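Local coordinates for replication initiation and membrane attachment protein (Geobacillus stearothermophilus 10, PDB 5WTN), which takes part in starting DNA replication as a tetrameric primosomal protein, and probably in attaching the replication machinery to the membrane, at residues Y46-W50 / Y107-P112; Y240-E246 / A270-Y274; Y34-I38 / K83-L89; K6-A10 / E101-Y107. All blocks are in the same frame, centred on the assembly; numbering follows the deposited sequence.

Interaction 1: residues Y46-W50 / Y107-P112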
loop_
_atom_site.group_PDB
_atom_site.type_symbol
_atom_site.label_atom_id
_atom_site.label_comp_id
_atom_site.label_asym_id
_atom_site.label_seq_id
_atom_site.Cartn_x
_atom_site.Cartn_y
_atom_site.Cartn_z
ATOM N N TYR A 46 6.025 2.716 -16.864
ATOM C CA TYR A 46 5.842 3.580 -15.721
ATOM C C TYR A 46 6.023 2.743 -14.454
ATOM O O TYR A 46 6.650 3.176 -13.484
ATOM C CB TYR A 46 4.460 4.234 -15.771
ATOM C CG TYR A 46 4.213 5.231 -14.664
ATOM C CD1 TYR A 46 4.588 6.554 -14.808
ATOM C CD2 TYR A 46 3.609 4.851 -13.472
ATOM C CE1 TYR A 46 4.375 7.482 -13.800
ATOM C CE2 TYR A 46 3.393 5.779 -12.441
ATOM C CZ TYR A 46 3.770 7.096 -12.616
ATOM O OH TYR A 46 3.566 8.039 -11.624
ATOM N N MET A 47 5.484 1.528 -14.484
ATOM C CA MET A 47 5.650 0.589 -13.383
ATOM C C MET A 47 7.130 0.278 -13.184
ATOM O O MET A 47 7.642 0.342 -12.067
ATOM C CB MET A 47 4.870 -0.698 -13.650
ATOM C CG MET A 47 3.362 -0.513 -13.692
ATOM S SD MET A 47 2.678 -0.003 -12.103
ATOM C CE MET A 47 2.819 1.777 -12.230
ATOM N N THR A 48 7.811 -0.054 -14.276
ATOM C CA THR A 48 9.233 -0.315 -14.229
ATOM C C THR A 48 10.024 0.899 -13.690
ATOM O O THR A 48 10.898 0.745 -12.836
ATOM C CB THR A 48 9.749 -0.837 -15.597
ATOM O OG1 THR A 48 9.042 -2.041 -15.937
ATOM C CG2 THR A 48 11.230 -1.131 -15.546
ATOM N N LEU A 49 9.700 2.105 -14.139
ATOM C CA LEU A 49 10.378 3.286 -13.605
ATOM C C LEU A 49 10.195 3.480 -12.086
ATOM O O LEU A 49 11.129 3.790 -11.360
ATOM C CB LEU A 49 9.931 4.520 -14.364
ATOM C CG LEU A 49 10.561 4.599 -15.747
ATOM C CD1 LEU A 49 10.149 5.864 -16.484
ATOM C CD2 LEU A 49 12.067 4.524 -15.589
ATOM N N TRP A 50 8.975 3.263 -11.623
ATOM C CA TRP A 50 8.612 3.298 -10.208
ATOM C C TRP A 50 9.382 2.240 -9.425
ATOM O O TRP A 50 9.918 2.534 -8.359
ATOM C CB TRP A 50 7.094 3.114 -10.100
ATOM C CG TRP A 50 6.465 2.997 -8.716
ATOM C CD1 TRP A 50 7.078 3.129 -7.500
ATOM C CD2 TRP A 50 5.071 2.734 -8.432
ATOM N NE1 TRP A 50 6.154 2.960 -6.483
ATOM C CE2 TRP A 50 4.920 2.713 -7.032
ATOM C CE3 TRP A 50 3.940 2.521 -9.234
ATOM C CZ2 TRP A 50 3.678 2.474 -6.415
ATOM C CZ3 TRP A 50 2.710 2.288 -8.625
ATOM C CH2 TRP A 50 2.587 2.266 -7.230
ATOM N N TYR A 107 15.271 10.797 -15.054
ATOM C CA TYR A 107 13.863 10.474 -15.218
ATOM C C TYR A 107 13.146 10.784 -13.932
ATOM O O TYR A 107 13.293 10.071 -12.944
ATOM C CB TYR A 107 13.706 8.994 -15.534
ATOM C CG TYR A 107 14.163 8.651 -16.918
ATOM C CD1 TYR A 107 13.922 9.512 -17.977
ATOM C CD2 TYR A 107 14.859 7.487 -17.172
ATOM C CE1 TYR A 107 14.347 9.215 -19.265
ATOM C CE2 TYR A 107 15.294 7.178 -18.460
ATOM C CZ TYR A 107 15.036 8.047 -19.504
ATOM O OH TYR A 107 15.459 7.755 -20.784
ATOM N N GLU A 108 12.359 11.851 -13.949
ATOM C CA GLU A 108 11.685 12.321 -12.736
ATOM C C GLU A 108 10.220 11.878 -12.762
ATOM O O GLU A 108 9.405 12.380 -13.536
ATOM C CB GLU A 108 11.860 13.846 -12.603
ATOM C CG GLU A 108 10.873 14.591 -11.721
ATOM C CD GLU A 108 11.152 14.439 -10.229
ATOM O OE1 GLU A 108 12.169 13.799 -9.863
ATOM O OE2 GLU A 108 10.349 14.960 -9.420
ATOM N N LEU A 109 9.894 10.909 -11.922
ATOM C CA LEU A 109 8.547 10.352 -11.941
ATOM C C LEU A 109 7.517 11.266 -11.305
ATOM O O LEU A 109 7.730 11.828 -10.233
ATOM C CB LEU A 109 8.524 9.017 -11.220
ATOM C CG LEU A 109 8.877 7.809 -12.056
ATOM C CD1 LEU A 109 8.781 6.620 -11.169
ATOM C CD2 LEU A 109 7.883 7.671 -13.193
ATOM N N ARG A 110 6.375 11.394 -11.953
ATOM C CA ARG A 110 5.292 12.185 -11.395
ATOM C C ARG A 110 4.093 11.290 -11.104
ATOM O O ARG A 110 3.798 10.354 -11.839
ATOM C CB ARG A 110 4.941 13.288 -12.368
ATOM C CG ARG A 110 6.143 14.161 -12.728
ATOM C CD ARG A 110 5.693 15.434 -13.417
ATOM N NE ARG A 110 4.582 16.039 -12.679
ATOM C CZ ARG A 110 4.682 17.122 -11.911
ATOM N NH1 ARG A 110 5.841 17.776 -11.800
ATOM N NH2 ARG A 110 3.607 17.557 -11.265
ATOM N N PRO A 111 3.405 11.556 -9.991
ATOM C CA PRO A 111 2.196 10.784 -9.638
ATOM C C PRO A 111 1.028 11.177 -10.528
ATOM O O PRO A 111 0.999 12.298 -11.047
ATOM C CB PRO A 111 1.931 11.205 -8.196
ATOM C CG PRO A 111 3.297 11.684 -7.715
ATOM C CD PRO A 111 3.889 12.380 -8.874
ATOM N N PRO A 112 0.077 10.264 -10.727
ATOM C CA PRO A 112 -1.043 10.675 -11.576
ATOM C C PRO A 112 -1.895 11.760 -10.933
ATOM O O PRO A 112 -1.702 12.143 -9.779
ATOM C CB PRO A 112 -1.854 9.380 -11.749
ATOM C CG PRO A 112 -1.348 8.450 -10.717
ATOM C CD PRO A 112 0.047 8.840 -10.380
#
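Leu109 packs against Tyr46, Leu49 and Trp50, where a helix lies across a strand. Its CD1 rests against the backbone of the helix, 3.4 Å from Trp50 N, and also touches Trp50 CB. The other branch, CD2, turns to the Tyr46 ring and lies 3.6 Å from Tyr46 CE1, in a position neither squarely over the ring nor at its rim. Leu49 CB also packs on Leu109, 3.9 Å from its CD2, while two residues earlier in the strand Tyr107 CD2 meets Leu49 CD2 obliquely and more loosely, at 4.4 Å. The polar element is a hydrogen bond from Tyr46 OH to Arg110 O, which sits at the edge of the tyrosine ring near its plane; the modelled length is implausibly short, and so doubtful. Tyr46 reaches this carbonyl because CG lies anti to the backbone N (chi1 -176°), and Pro112 CD flanks the hydroxyl at 3.8 Å. Beyond this shell, Val16 of strand 13-17 and Leu22 back Leu109, and Leu30 of helix 24-38 packs on Tyr46. The short axes pass 9.8 Å apart at 98°, so helix 40-55 runs across strand 104-109, whose backbone pairs with strands 13-17 and 90-95.

Interaction 2: residues Y240-E246 / A270-Y274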
loop_
_atom_site.group_PDB
_atom_site.type_symbol
_atom_site.label_atom_id
_atom_site.label_comp_id
_atom_site.label_asym_id
_atom_site.label_seq_id
_atom_site.Cartn_x
_atom_site.Cartn_y
_atom_site.Cartn_z
ATOM N N TYR A 240 3.858 31.663 19.999
ATOM C CA TYR A 240 4.820 32.422 20.797
ATOM C C TYR A 240 4.287 33.364 21.901
ATOM O O TYR A 240 5.077 33.956 22.648
ATOM C CB TYR A 240 5.707 33.202 19.839
ATOM C CG TYR A 240 6.567 32.309 18.981
ATOM C CD1 TYR A 240 7.372 31.343 19.550
ATOM C CD2 TYR A 240 6.568 32.427 17.604
ATOM C CE1 TYR A 240 8.178 30.531 18.781
ATOM C CE2 TYR A 240 7.367 31.612 16.816
ATOM C CZ TYR A 240 8.176 30.661 17.413
ATOM O OH TYR A 240 8.981 29.827 16.649
ATOM N N GLY A 241 2.969 33.510 22.005
ATOM C CA GLY A 241 2.384 34.384 23.007
ATOM C C GLY A 241 2.650 35.867 22.785
ATOM O O GLY A 241 2.644 36.670 23.728
ATOM N N ILE A 242 2.866 36.243 21.532
ATOM C CA ILE A 242 3.169 37.631 21.189
ATOM C C ILE A 242 1.931 38.530 21.296
ATOM O O ILE A 242 0.928 38.301 20.626
ATOM C CB ILE A 242 3.734 37.730 19.742
ATOM C CG1 ILE A 242 4.943 36.813 19.566
ATOM C CG2 ILE A 242 4.105 39.158 19.387
ATOM C CD1 ILE A 242 5.484 36.828 18.187
ATOM N N PRO A 243 2.006 39.575 22.133
ATOM C CA PRO A 243 0.952 40.601 22.248
ATOM C C PRO A 243 0.841 41.467 20.983
ATOM O O PRO A 243 1.756 41.450 20.159
ATOM C CB PRO A 243 1.409 41.439 23.443
ATOM C CG PRO A 243 2.874 41.202 23.535
ATOM C CD PRO A 243 3.101 39.793 23.092
ATOM N N PRO A 244 -0.281 42.196 20.814
ATOM C CA PRO A 244 -0.509 42.974 19.585
ATOM C C PRO A 244 0.458 44.131 19.354
ATOM O O PRO A 244 0.835 44.346 18.207
ATOM C CB PRO A 244 -1.934 43.514 19.772
ATOM C CG PRO A 244 -2.566 42.572 20.735
ATOM C CD PRO A 244 -1.468 42.203 21.683
ATOM N N LEU A 245 0.823 44.874 20.399
ATOM C CA LEU A 245 1.782 45.971 20.244
ATOM C C LEU A 245 3.111 45.431 19.756
ATOM O O LEU A 245 3.747 46.023 18.892
ATOM C CB LEU A 245 1.987 46.729 21.555
ATOM C CG LEU A 245 1.170 48.012 21.712
ATOM C CD1 LEU A 245 1.580 48.769 22.975
ATOM C CD2 LEU A 245 1.317 48.885 20.463
ATOM N N GLU A 246 3.524 44.296 20.309
ATOM C CA GLU A 246 4.746 43.652 19.857
ATOM C C GLU A 246 4.653 43.112 18.415
ATOM O O GLU A 246 5.618 43.222 17.652
ATOM C CB GLU A 246 5.206 42.577 20.859
ATOM C CG GLU A 246 5.672 43.127 22.216
ATOM C CD GLU A 246 6.969 43.950 22.145
ATOM O OE1 GLU A 246 8.059 43.360 21.937
ATOM O OE2 GLU A 246 6.910 45.192 22.316
ATOM N N ALA A 270 9.582 36.839 14.682
ATOM C CA ALA A 270 8.832 36.198 15.750
ATOM C C ALA A 270 9.696 35.194 16.514
ATOM O O ALA A 270 9.758 35.238 17.747
ATOM C CB ALA A 270 7.596 35.524 15.185
ATOM N N ARG A 271 10.355 34.295 15.783
ATOM C CA ARG A 271 11.246 33.301 16.389
ATOM C C ARG A 271 12.340 33.979 17.216
ATOM O O ARG A 271 12.709 33.487 18.279
ATOM C CB ARG A 271 11.844 32.363 15.317
ATOM C CG ARG A 271 12.964 31.412 15.802
ATOM C CD ARG A 271 13.290 30.261 14.806
ATOM N NE ARG A 271 13.208 30.646 13.389
ATOM C CZ ARG A 271 12.244 30.253 12.547
ATOM N NH1 ARG A 271 11.266 29.448 12.963
ATOM N NH2 ARG A 271 12.253 30.660 11.277
ATOM N N GLU A 272 12.833 35.120 16.740
ATOM C CA GLU A 272 13.854 35.882 17.448
ATOM C C GLU A 272 13.287 36.495 18.733
ATOM O O GLU A 272 13.858 36.348 19.817
ATOM C CB GLU A 272 14.413 36.990 16.544
ATOM C CG GLU A 272 15.312 36.515 15.390
ATOM C CD GLU A 272 15.679 37.639 14.407
ATOM O OE1 GLU A 272 15.508 38.836 14.744
ATOM O OE2 GLU A 272 16.138 37.324 13.284
ATOM N N TRP A 273 12.168 37.196 18.598
ATOM C CA TRP A 273 11.481 37.810 19.732
ATOM C C TRP A 273 11.302 36.813 20.875
ATOM O O TRP A 273 11.496 37.153 22.039
ATOM C CB TRP A 273 10.123 38.336 19.264
ATOM C CG TRP A 273 9.308 39.069 20.294
ATOM C CD1 TRP A 273 9.216 40.421 20.451
ATOM C CD2 TRP A 273 8.434 38.492 21.283
ATOM N NE1 TRP A 273 8.355 40.723 21.485
ATOM C CE2 TRP A 273 7.863 39.557 22.009
ATOM C CE3 TRP A 273 8.087 37.180 21.627
ATOM C CZ2 TRP A 273 6.962 39.349 23.059
ATOM C CZ3 TRP A 273 7.193 36.976 22.669
ATOM C CH2 TRP A 273 6.639 38.054 23.372
ATOM N N TYR A 274 10.959 35.573 20.539
ATOM C CA TYR A 274 10.706 34.573 21.565
ATOM C C TYR A 274 11.985 34.208 22.307
ATOM O O TYR A 274 11.962 34.054 23.526
ATOM C CB TYR A 274 10.058 33.337 20.953
ATOM C CG TYR A 274 9.451 32.367 21.946
ATOM C CD1 TYR A 274 10.131 31.211 22.322
ATOM C CD2 TYR A 274 8.184 32.590 22.488
ATOM C CE1 TYR A 274 9.571 30.307 23.214
ATOM C CE2 TYR A 274 7.616 31.691 23.376
ATOM C CZ TYR A 274 8.316 30.553 23.735
ATOM O OH TYR A 274 7.757 29.658 24.616
#
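Three rings carry this contact: Trp273 over Ile242, and Tyr240 against Tyr274. Over one face of Trp273 lies Ile242 CG1, in a CH-pi contact 4.1 Å from the centroid of the six-membered ring and 24° off its normal. At the indole edge, Trp273 NE1 gives a hydrogen bond of 2.7 Å to Glu246 OE1. The acceptor lies in the ring plane and uses its anti lone pair, and the N-H points nearly straight at it (162°). Pro243 CD, 3.9 Å from Trp273 CZ2, adds an oblique contact. Tyr274 receives Tyr240 CD1 over one face, offset toward the rim, while Tyr240 O lies at the Tyr274 edge. The two tyrosine rings, with centroids 4.9 Å apart, meet obliquely, their planes inclined by 47°. The carbonyl oxygen of Ala270 lies above one face of Tyr240, and Ala270 CB is 3.9 Å from Ile242 CD1. Glu246 bends at CG to bring its carboxylate round to the indole. Pro283 of strand 283-287 packs on both tyrosines. Gly241, with positive phi, ends helix 227-240, and Pro243 takes the N-cap position of helix 244-254. The short turn 241-243 thus joins these two helices, with helix 263-278 packed over it, as in a small all-helical bundle.

Interaction 3: residues Y34-I38 / K83-L89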
loop_
_atom_site.group_PDB
_atom_site.type_symbol
_atom_site.label_atom_id
_atom_site.label_comp_id
_atom_site.label_asym_id
_atom_site.label_seq_id
_atom_site.Cartn_x
_atom_site.Cartn_y
_atom_site.Cartn_z
ATOM N N TYR A 34 -5.662 6.350 -16.902
ATOM C CA TYR A 34 -4.594 6.603 -17.832
ATOM C C TYR A 34 -4.372 5.529 -18.880
ATOM O O TYR A 34 -4.047 5.853 -20.009
ATOM C CB TYR A 34 -3.313 6.818 -17.065
ATOM C CG TYR A 34 -3.219 8.188 -16.474
ATOM C CD1 TYR A 34 -3.886 8.505 -15.317
ATOM C CD2 TYR A 34 -2.428 9.164 -17.067
ATOM C CE1 TYR A 34 -3.779 9.767 -14.765
ATOM C CE2 TYR A 34 -2.312 10.419 -16.515
ATOM C CZ TYR A 34 -2.993 10.713 -15.367
ATOM O OH TYR A 34 -2.883 11.959 -14.826
ATOM N N GLN A 35 -4.518 4.261 -18.519
ATOM C CA GLN A 35 -4.165 3.195 -19.459
ATOM C C GLN A 35 -4.966 3.208 -20.739
ATOM O O GLN A 35 -4.390 3.056 -21.791
ATOM C CB GLN A 35 -4.222 1.813 -18.826
ATOM C CG GLN A 35 -3.447 0.762 -19.615
ATOM C CD GLN A 35 -3.703 -0.647 -19.100
ATOM O OE1 GLN A 35 -3.251 -1.641 -19.681
ATOM N NE2 GLN A 35 -4.413 -0.740 -18.002
ATOM N N PRO A 36 -6.298 3.393 -20.660
ATOM C CA PRO A 36 -7.016 3.490 -21.942
ATOM C C PRO A 36 -6.488 4.600 -22.864
ATOM O O PRO A 36 -6.543 4.460 -24.084
ATOM C CB PRO A 36 -8.442 3.792 -21.512
ATOM C CG PRO A 36 -8.564 3.095 -20.205
ATOM C CD PRO A 36 -7.235 3.300 -19.524
ATOM N N LEU A 37 -5.972 5.683 -22.299
ATOM C CA LEU A 37 -5.445 6.741 -23.127
ATOM C C LEU A 37 -4.044 6.433 -23.679
ATOM O O LEU A 37 -3.804 6.619 -24.871
ATOM C CB LEU A 37 -5.484 8.075 -22.380
ATOM C CG LEU A 37 -6.884 8.584 -21.971
ATOM C CD1 LEU A 37 -6.841 10.055 -21.560
ATOM C CD2 LEU A 37 -7.909 8.369 -23.064
ATOM N N ILE A 38 -3.113 5.992 -22.830
ATOM C CA ILE A 38 -1.717 5.852 -23.254
ATOM C C ILE A 38 -1.301 4.449 -23.719
ATOM O O ILE A 38 -0.229 4.265 -24.354
ATOM C CB ILE A 38 -0.760 6.307 -22.144
ATOM C CG1 ILE A 38 -0.811 5.349 -20.954
ATOM C CG2 ILE A 38 -1.102 7.726 -21.696
ATOM C CD1 ILE A 38 0.219 5.676 -19.881
ATOM N N LYS A 83 5.116 9.188 -24.482
ATOM C CA LYS A 83 3.721 9.230 -24.096
ATOM C C LYS A 83 3.604 9.599 -22.633
ATOM O O LYS A 83 2.778 10.412 -22.269
ATOM C CB LYS A 83 3.046 7.900 -24.358
ATOM C CG LYS A 83 2.968 7.595 -25.812
ATOM C CD LYS A 83 2.092 6.402 -26.047
ATOM C CE LYS A 83 2.176 5.947 -27.478
ATOM N NZ LYS A 83 1.192 4.860 -27.667
ATOM N N LEU A 84 4.451 9.010 -21.802
ATOM C CA LEU A 84 4.461 9.353 -20.391
ATOM C C LEU A 84 4.802 10.815 -20.200
ATOM O O LEU A 84 4.233 11.455 -19.335
ATOM C CB LEU A 84 5.405 8.456 -19.586
ATOM C CG LEU A 84 5.009 6.988 -19.503
ATOM C CD1 LEU A 84 5.830 6.294 -18.474
ATOM C CD2 LEU A 84 3.552 6.824 -19.182
ATOM N N GLU A 85 5.697 11.349 -21.024
ATOM C CA GLU A 85 6.085 12.755 -20.917
ATOM C C GLU A 85 4.934 13.716 -21.228
ATOM O O GLU A 85 4.618 14.600 -20.431
ATOM C CB GLU A 85 7.275 13.050 -21.832
ATOM C CG GLU A 85 8.603 12.525 -21.312
ATOM C CD GLU A 85 9.777 12.956 -22.170
ATOM O OE1 GLU A 85 9.677 14.013 -22.827
ATOM O OE2 GLU A 85 10.798 12.237 -22.188
ATOM N N GLY A 86 4.319 13.539 -22.393
ATOM C CA GLY A 86 3.274 14.413 -22.861
ATOM C C GLY A 86 2.080 14.394 -21.954
ATOM O O GLY A 86 1.454 15.433 -21.741
ATOM N N ILE A 87 1.779 13.238 -21.375
ATOM C CA ILE A 87 0.598 13.139 -20.530
ATOM C C ILE A 87 0.842 13.574 -19.072
ATOM O O ILE A 87 -0.063 13.526 -18.247
ATOM C CB ILE A 87 -0.094 11.757 -20.620
ATOM C CG1 ILE A 87 -1.604 11.923 -20.387
ATOM C CG2 ILE A 87 0.485 10.781 -19.615
ATOM C CD1 ILE A 87 -2.436 11.009 -21.164
ATOM N N GLY A 88 2.061 13.999 -18.769
ATOM C CA GLY A 88 2.352 14.574 -17.482
ATOM C C GLY A 88 3.002 13.634 -16.492
ATOM O O GLY A 88 3.531 14.078 -15.469
ATOM N N LEU A 89 2.965 12.339 -16.802
ATOM C CA LEU A 89 3.506 11.277 -15.943
ATOM C C LEU A 89 5.042 11.250 -15.733
ATOM O O LEU A 89 5.526 10.627 -14.793
ATOM C CB LEU A 89 2.989 9.925 -16.409
ATOM C CG LEU A 89 1.491 9.721 -16.094
ATOM C CD1 LEU A 89 0.946 8.417 -16.654
ATOM C CD2 LEU A 89 1.205 9.807 -14.578
HETATM O O HOH W 1 -1.669 6.202 -27.410
#
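Apolar contacts dominate where Ile38 and Tyr34 face the end of helix 74-86 and the turn after it. The two branches of Ile38 divide the work. With chi1 at 68°, CG1 is wedged between the backbone N and the carbonyl carbon, and this sends CD1 to Leu84 CD2 at 3.6 Å, while CG2 meets Ile87 CD1, also at 3.6 Å. Tyr34 brings its ring up beside Leu89, whose CD1 lies 3.5 Å from Tyr34 CD2 in an oblique approach; Ile87 CG2 comes to the ring edge instead, 4.2 Å from Tyr34 CE2. The joined elements, helix 24-38 and helix 74-86, belong to a domain whose order of helices and strands is consistent with a winged helix, and Gly88, with its positive phi, turns the chain out of the latter helix toward strand 90-95. Tyr34 OH is hydrogen-bonded to Leu113 N. Replacing Tyr34 by an alanine would probably open a gap beside Leu89 and Ile87 and leave the Leu113 amide without its hydroxyl partner. Phe161 of the second subunit packs on Ile87 as well. The polar link is made by Lys83, which is only partly buried. On its extended chain Lys83 CD passes 3.6 Å from Ile38 O, and the ammonium reaches a water. That water accepts from Lys83 NZ at 3.2 Å and gives a weak hydrogen bond to Leu37 O, a solvent-mediated link between the two helix ends.

Interaction 4: residues K6-A10 / E101-Y107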
loop_
_atom_site.group_PDB
_atom_site.type_symbol
_atom_site.label_atom_id
_atom_site.label_comp_id
_atom_site.label_asym_id
_atom_site.label_seq_id
_atom_site.Cartn_x
_atom_site.Cartn_y
_atom_site.Cartn_z
ATOM N N LYS A 6 18.304 9.159 -32.807
ATOM C CA LYS A 6 18.616 10.576 -32.942
ATOM C C LYS A 6 18.799 11.227 -31.555
ATOM O O LYS A 6 19.479 12.233 -31.416
ATOM C CB LYS A 6 17.493 11.244 -33.747
ATOM C CG LYS A 6 17.797 12.639 -34.270
ATOM C CD LYS A 6 18.719 12.648 -35.472
ATOM C CE LYS A 6 19.492 13.960 -35.555
ATOM N NZ LYS A 6 20.518 14.053 -34.468
ATOM N N GLU A 7 18.216 10.602 -30.536
ATOM C CA GLU A 7 18.307 11.109 -29.170
ATOM C C GLU A 7 18.828 10.081 -28.159
ATOM O O GLU A 7 19.725 10.382 -27.372
ATOM C CB GLU A 7 16.950 11.649 -28.712
ATOM C CG GLU A 7 16.691 13.094 -29.103
ATOM C CD GLU A 7 15.212 13.416 -29.198
ATOM O OE1 GLU A 7 14.845 14.290 -30.012
ATOM O OE2 GLU A 7 14.419 12.796 -28.460
ATOM N N LEU A 8 18.260 8.879 -28.175
ATOM C CA LEU A 8 18.588 7.868 -27.182
ATOM C C LEU A 8 19.290 6.640 -27.778
ATOM O O LEU A 8 18.786 6.001 -28.713
ATOM C CB LEU A 8 17.285 7.424 -26.497
ATOM C CG LEU A 8 17.295 6.346 -25.431
ATOM C CD1 LEU A 8 17.875 6.928 -24.185
ATOM C CD2 LEU A 8 15.880 5.862 -25.218
ATOM N N ILE A 9 20.444 6.285 -27.217
ATOM C CA ILE A 9 21.124 5.036 -27.590
ATOM C C ILE A 9 21.359 4.165 -26.351
ATOM O O ILE A 9 21.333 4.665 -25.230
ATOM C CB ILE A 9 22.456 5.289 -28.335
ATOM C CG1 ILE A 9 23.447 6.043 -27.451
ATOM C CG2 ILE A 9 22.223 6.068 -29.594
ATOM C CD1 ILE A 9 24.753 6.326 -28.121
ATOM N N ALA A 10 21.587 2.869 -26.548
ATOM C CA ALA A 10 21.637 1.915 -25.436
ATOM C C ALA A 10 22.663 2.226 -24.351
ATOM O O ALA A 10 22.474 1.833 -23.201
ATOM C CB ALA A 10 21.831 0.503 -25.942
ATOM N N GLU A 101 29.103 12.113 -25.942
ATOM C CA GLU A 101 28.813 10.740 -25.494
ATOM C C GLU A 101 29.426 10.393 -24.118
ATOM O O GLU A 101 30.437 10.982 -23.694
ATOM C CB GLU A 101 29.227 9.676 -26.543
ATOM C CG GLU A 101 28.548 9.770 -27.919
ATOM C CD GLU A 101 28.454 8.412 -28.617
ATOM O OE1 GLU A 101 29.008 7.427 -28.080
ATOM O OE2 GLU A 101 27.819 8.321 -29.695
ATOM N N PRO A 102 28.792 9.443 -23.406
ATOM C CA PRO A 102 27.364 9.109 -23.510
ATOM C C PRO A 102 26.488 10.044 -22.641
ATOM O O PRO A 102 26.926 10.498 -21.569
ATOM C CB PRO A 102 27.300 7.657 -22.999
ATOM C CG PRO A 102 28.736 7.188 -22.938
ATOM C CD PRO A 102 29.517 8.429 -22.628
ATOM N N LYS A 103 25.250 10.274 -23.076
ATOM C CA LYS A 103 24.318 11.151 -22.378
ATOM C C LYS A 103 23.908 10.642 -20.980
ATOM O O LYS A 103 23.888 9.429 -20.712
ATOM C CB LYS A 103 23.058 11.337 -23.220
ATOM C CG LYS A 103 23.206 12.156 -24.483
ATOM C CD LYS A 103 21.897 12.077 -25.243
ATOM C CE LYS A 103 21.751 13.111 -26.336
ATOM N NZ LYS A 103 20.400 12.940 -26.954
ATOM N N LEU A 104 23.571 11.575 -20.094
ATOM C CA LEU A 104 23.021 11.215 -18.786
ATOM C C LEU A 104 21.598 11.777 -18.597
ATOM O O LEU A 104 21.425 12.987 -18.488
ATOM C CB LEU A 104 23.940 11.713 -17.668
ATOM C CG LEU A 104 23.436 11.544 -16.232
ATOM C CD1 LEU A 104 23.163 10.085 -15.918
ATOM C CD2 LEU A 104 24.416 12.135 -15.240
ATOM N N PHE A 105 20.598 10.900 -18.543
ATOM C CA PHE A 105 19.204 11.315 -18.350
ATOM C C PHE A 105 18.757 11.290 -16.895
ATOM O O PHE A 105 19.160 10.414 -16.131
ATOM C CB PHE A 105 18.267 10.408 -19.136
ATOM C CG PHE A 105 18.402 10.556 -20.600
ATOM C CD1 PHE A 105 17.727 11.557 -21.265
ATOM C CD2 PHE A 105 19.229 9.708 -21.323
ATOM C CE1 PHE A 105 17.851 11.708 -22.633
ATOM C CE2 PHE A 105 19.365 9.857 -22.697
ATOM C CZ PHE A 105 18.673 10.860 -23.350
ATOM N N LEU A 106 17.922 12.252 -16.518
ATOM C CA LEU A 106 17.238 12.206 -15.237
ATOM C C LEU A 106 15.766 11.933 -15.518
ATOM O O LEU A 106 15.092 12.724 -16.168
ATOM C CB LEU A 106 17.400 13.539 -14.515
ATOM C CG LEU A 106 17.511 13.518 -12.990
ATOM C CD1 LEU A 106 17.941 14.877 -12.463
ATOM C CD2 LEU A 106 16.194 13.081 -12.383
ATOM N N TYR A 107 15.271 10.797 -15.054
ATOM C CA TYR A 107 13.863 10.474 -15.218
ATOM C C TYR A 107 13.146 10.784 -13.932
ATOM O O TYR A 107 13.293 10.071 -12.944
ATOM C CB TYR A 107 13.706 8.994 -15.534
ATOM C CG TYR A 107 14.163 8.651 -16.918
ATOM C CD1 TYR A 107 13.922 9.512 -17.977
ATOM C CD2 TYR A 107 14.859 7.487 -17.172
ATOM C CE1 TYR A 107 14.347 9.215 -19.265
ATOM C CE2 TYR A 107 15.294 7.178 -18.460
ATOM C CZ TYR A 107 15.036 8.047 -19.504
ATOM O OH TYR A 107 15.459 7.755 -20.784
#
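Lys103 reaches Glu7 on an extended chain: CG stands anti to the carbonyl carbon (chi1 -70°) and the later torsions stay near 180°, which carries the ammonium to the opposite backbone. Leu8 takes the other course, with CG anti to the backbone N (chi1 178°); this swings the isobutyl group toward Phe105, and CD1 comes obliquely to 3.6 Å from Phe105 CE2. The hydrogen bond from Lys103 NZ to Glu7 O measures 2.7 Å and meets a lone pair in the carbonyl plane (C=O...N 121°). The same oxygen lies at the edge of the Phe105 ring, 4.2 Å from its CZ. Asp12 reinforces the pairing from the second shell, accepting from the backbone N of Ile9 and of Lys103. A methionine at Lys103 would probably leave the Glu7 carbonyl without its charged donor and the N-terminal loop less firmly tied to the chain leading into strand 104-109. Glu7 OE2 lies 6.2 Å from Lys103 NZ, the opposite charges not in contact. The chemistry thus implies a division of labour: the lysine grips a main-chain oxygen, while the carboxylate of Glu7 is shared between Tyr78 of helix 74-86 (OE2) and Arg159 of the second subunit (OE1).

Interactions 1, 3 and 4 belong to one N-terminal domain, whereas interaction 2 lies in a separate helical region across the chain's centre, about 45 to 54 Å from the others between centres. Interactions 1 and 3, with centres about 11 Å apart, are joined by a probable hydrogen bond between Arg110 N and Leu89 O. Interactions 1 and 4 share Tyr107 and strand 104-109. Along the chain the segments of 1 and 3 alternate, interaction 3 is nested within the loop closed by interaction 4, and interaction 2 follows all three. Interactions 1, 3 and 4 each meet the second subunit through several residues, interaction 2 through Tyr240 alone; the N-terminal domain thus contributes to subunit packing.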